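Side-chain contact in endo-alpha-mannosidase (Bacteroides thetaiotaomicron, PDB 4ACY), which probably hydrolyses internal alpha-mannosidic linkages in mannose-containing glycans as a family GH99 endo-acting glycoside hydrolase: residues A[246-251]-A[327-332]. Residues are numbered along the deposited sequence; the frame is centred on the assembly and turned at random.
Sequences YTYFAA and FNEWHE
Tyr-248 carries CG trans to its backbone N (chi1 -170°), which sends the ring out of its loop until the phenol end meets Glu-329 and Glu-332. Glu-332 reaches toward the phenol with its chain extended beyond CG. Its OE1 stops at the ring edge, near the ring plane, 4.0 Å from Tyr-248 OH. A water bridges the two, giving its hydrogen to Glu-332 OE1 at 2.6 Å and hydrogen-bonding Tyr-248 OH at 3.0 Å. Tyr-248 OH is also hydrogen-bonded to Tyr-47 OH. Glu-332 OE2 forms a salt bridge with Arg-291, so each carboxylate oxygen has its own partner. Glu-329 meets the phenol through carbon: its CG sits 3.9 Å from Tyr-248 OH, with the two side chains nearly perpendicular. A bend at chi2 (-61°) turns its carboxylate back to its own loop, where OE1 accepts a weak hydrogen bond from Glu-332 N at 3.2 Å. The two loops follow strands 244-246 and 322-324, the sixth and eighth of the TIM barrel. A formic acid molecule bound close to Tyr-248 is consistent with a pocket here. The chemistry implies a small polar junction between these loops, joined by a water rather than a direct polar bond.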
# COMPACT_ATOMS: atom_id res chain seq x y z
N TYR A 246 2.56 10.08 -4.53
CA TYR A 246 1.57 9.03 -4.80
C TYR A 246 0.24 9.42 -4.19
O TYR A 246 0.18 10.41 -3.45
CB TYR A 246 2.03 7.65 -4.29
CG TYR A 246 1.98 7.41 -2.78
CD1 TYR A 246 2.69 8.23 -1.88
CD2 TYR A 246 1.25 6.33 -2.26
CE1 TYR A 246 2.64 7.98 -0.49
CE2 TYR A 246 1.22 6.05 -0.89
CZ TYR A 246 1.91 6.89 0.00
OH TYR A 246 1.90 6.66 1.36
N THR A 247 -0.80 8.66 -4.51
CA THR A 247 -2.17 9.09 -4.22
C THR A 247 -2.88 8.23 -3.19
O THR A 247 -3.83 8.68 -2.54
CB THR A 247 -3.02 9.19 -5.50
OG1 THR A 247 -3.14 7.89 -6.10
CG2 THR A 247 -2.38 10.16 -6.49
N TYR A 248 -2.40 6.99 -3.07
CA TYR A 248 -2.89 5.97 -2.14
C TYR A 248 -4.35 5.52 -2.26
O TYR A 248 -4.63 4.36 -2.57
CB TYR A 248 -2.53 6.22 -0.66
CG TYR A 248 -2.88 4.99 0.12
CD1 TYR A 248 -2.08 3.86 0.03
CD2 TYR A 248 -4.09 4.91 0.84
CE1 TYR A 248 -2.44 2.67 0.68
CE2 TYR A 248 -4.46 3.71 1.49
CZ TYR A 248 -3.62 2.61 1.40
OH TYR A 248 -3.95 1.42 2.04
N PHE A 249 -5.28 6.43 -1.98
CA PHE A 249 -6.68 6.04 -1.73
C PHE A 249 -7.32 5.34 -2.92
O PHE A 249 -7.28 5.84 -4.03
CB PHE A 249 -7.49 7.26 -1.28
CG PHE A 249 -6.91 7.91 -0.08
CD1 PHE A 249 -7.00 7.27 1.17
CD2 PHE A 249 -6.22 9.11 -0.18
CE1 PHE A 249 -6.43 7.84 2.31
CE2 PHE A 249 -5.65 9.70 0.95
CZ PHE A 249 -5.75 9.07 2.20
N ALA A 250 -7.89 4.16 -2.67
CA ALA A 250 -8.43 3.35 -3.77
C ALA A 250 -9.80 3.82 -4.21
O ALA A 250 -10.28 3.42 -5.27
CB ALA A 250 -8.51 1.91 -3.36
N ALA A 251 -10.45 4.64 -3.37
CA ALA A 251 -11.81 5.10 -3.67
C ALA A 251 -11.75 6.37 -4.53
O ALA A 251 -11.23 7.40 -4.08
CB ALA A 251 -12.58 5.35 -2.41
N PHE A 327 -2.64 -5.00 -1.98
CA PHE A 327 -2.64 -6.45 -1.90
C PHE A 327 -3.63 -6.93 -0.83
O PHE A 327 -4.48 -7.77 -1.08
CB PHE A 327 -1.26 -7.03 -1.62
CG PHE A 327 -1.27 -8.55 -1.57
CD1 PHE A 327 -1.52 -9.28 -2.73
CD2 PHE A 327 -1.11 -9.23 -0.37
CE1 PHE A 327 -1.59 -10.66 -2.71
CE2 PHE A 327 -1.17 -10.61 -0.34
CZ PHE A 327 -1.40 -11.32 -1.51
N ASN A 328 -3.53 -6.40 0.39
CA ASN A 328 -4.25 -7.02 1.49
C ASN A 328 -4.60 -6.09 2.64
O ASN A 328 -4.39 -6.42 3.81
CB ASN A 328 -3.50 -8.26 2.03
CG ASN A 328 -2.14 -7.92 2.64
OD1 ASN A 328 -1.53 -6.88 2.33
ND2 ASN A 328 -1.65 -8.81 3.52
N GLU A 329 -5.16 -4.93 2.29
CA GLU A 329 -5.75 -4.06 3.31
C GLU A 329 -7.20 -4.49 3.43
O GLU A 329 -8.11 -3.88 2.85
CB GLU A 329 -5.63 -2.58 2.91
CG GLU A 329 -5.26 -1.62 4.08
CD GLU A 329 -6.27 -1.59 5.24
OE1 GLU A 329 -7.13 -2.49 5.33
OE2 GLU A 329 -6.19 -0.66 6.08
N TRP A 330 -7.40 -5.59 4.15
CA TRP A 330 -8.71 -6.22 4.28
C TRP A 330 -9.71 -5.30 4.95
O TRP A 330 -10.90 -5.30 4.58
CB TRP A 330 -8.60 -7.57 5.02
CG TRP A 330 -8.00 -8.63 4.13
CD1 TRP A 330 -6.68 -8.95 4.02
CD2 TRP A 330 -8.70 -9.47 3.19
NE1 TRP A 330 -6.51 -9.95 3.09
CE2 TRP A 330 -7.73 -10.27 2.55
CE3 TRP A 330 -10.05 -9.61 2.82
CZ2 TRP A 330 -8.06 -11.23 1.58
CZ3 TRP A 330 -10.38 -10.56 1.85
CH2 TRP A 330 -9.38 -11.35 1.24
N HIS A 331 -9.26 -4.48 5.91
CA HIS A 331 -10.21 -3.63 6.64
C HIS A 331 -10.90 -2.67 5.72
O HIS A 331 -12.03 -2.27 5.98
CB HIS A 331 -9.54 -2.81 7.74
CG HIS A 331 -8.64 -3.59 8.65
ND1 HIS A 331 -9.09 -4.66 9.40
CD2 HIS A 331 -7.34 -3.43 8.94
CE1 HIS A 331 -8.07 -5.14 10.10
NE2 HIS A 331 -7.00 -4.41 9.85
N GLU A 332 -10.24 -2.31 4.62
CA GLU A 332 -10.76 -1.28 3.73
C GLU A 332 -11.33 -1.82 2.43
O GLU A 332 -11.76 -1.06 1.57
CB GLU A 332 -9.68 -0.22 3.46
CG GLU A 332 -9.35 0.54 4.74
CD GLU A 332 -8.43 1.71 4.53
OE1 GLU A 332 -7.68 1.74 3.53
OE2 GLU A 332 -8.42 2.60 5.43
O HOH W 1 -6.70 0.58 1.37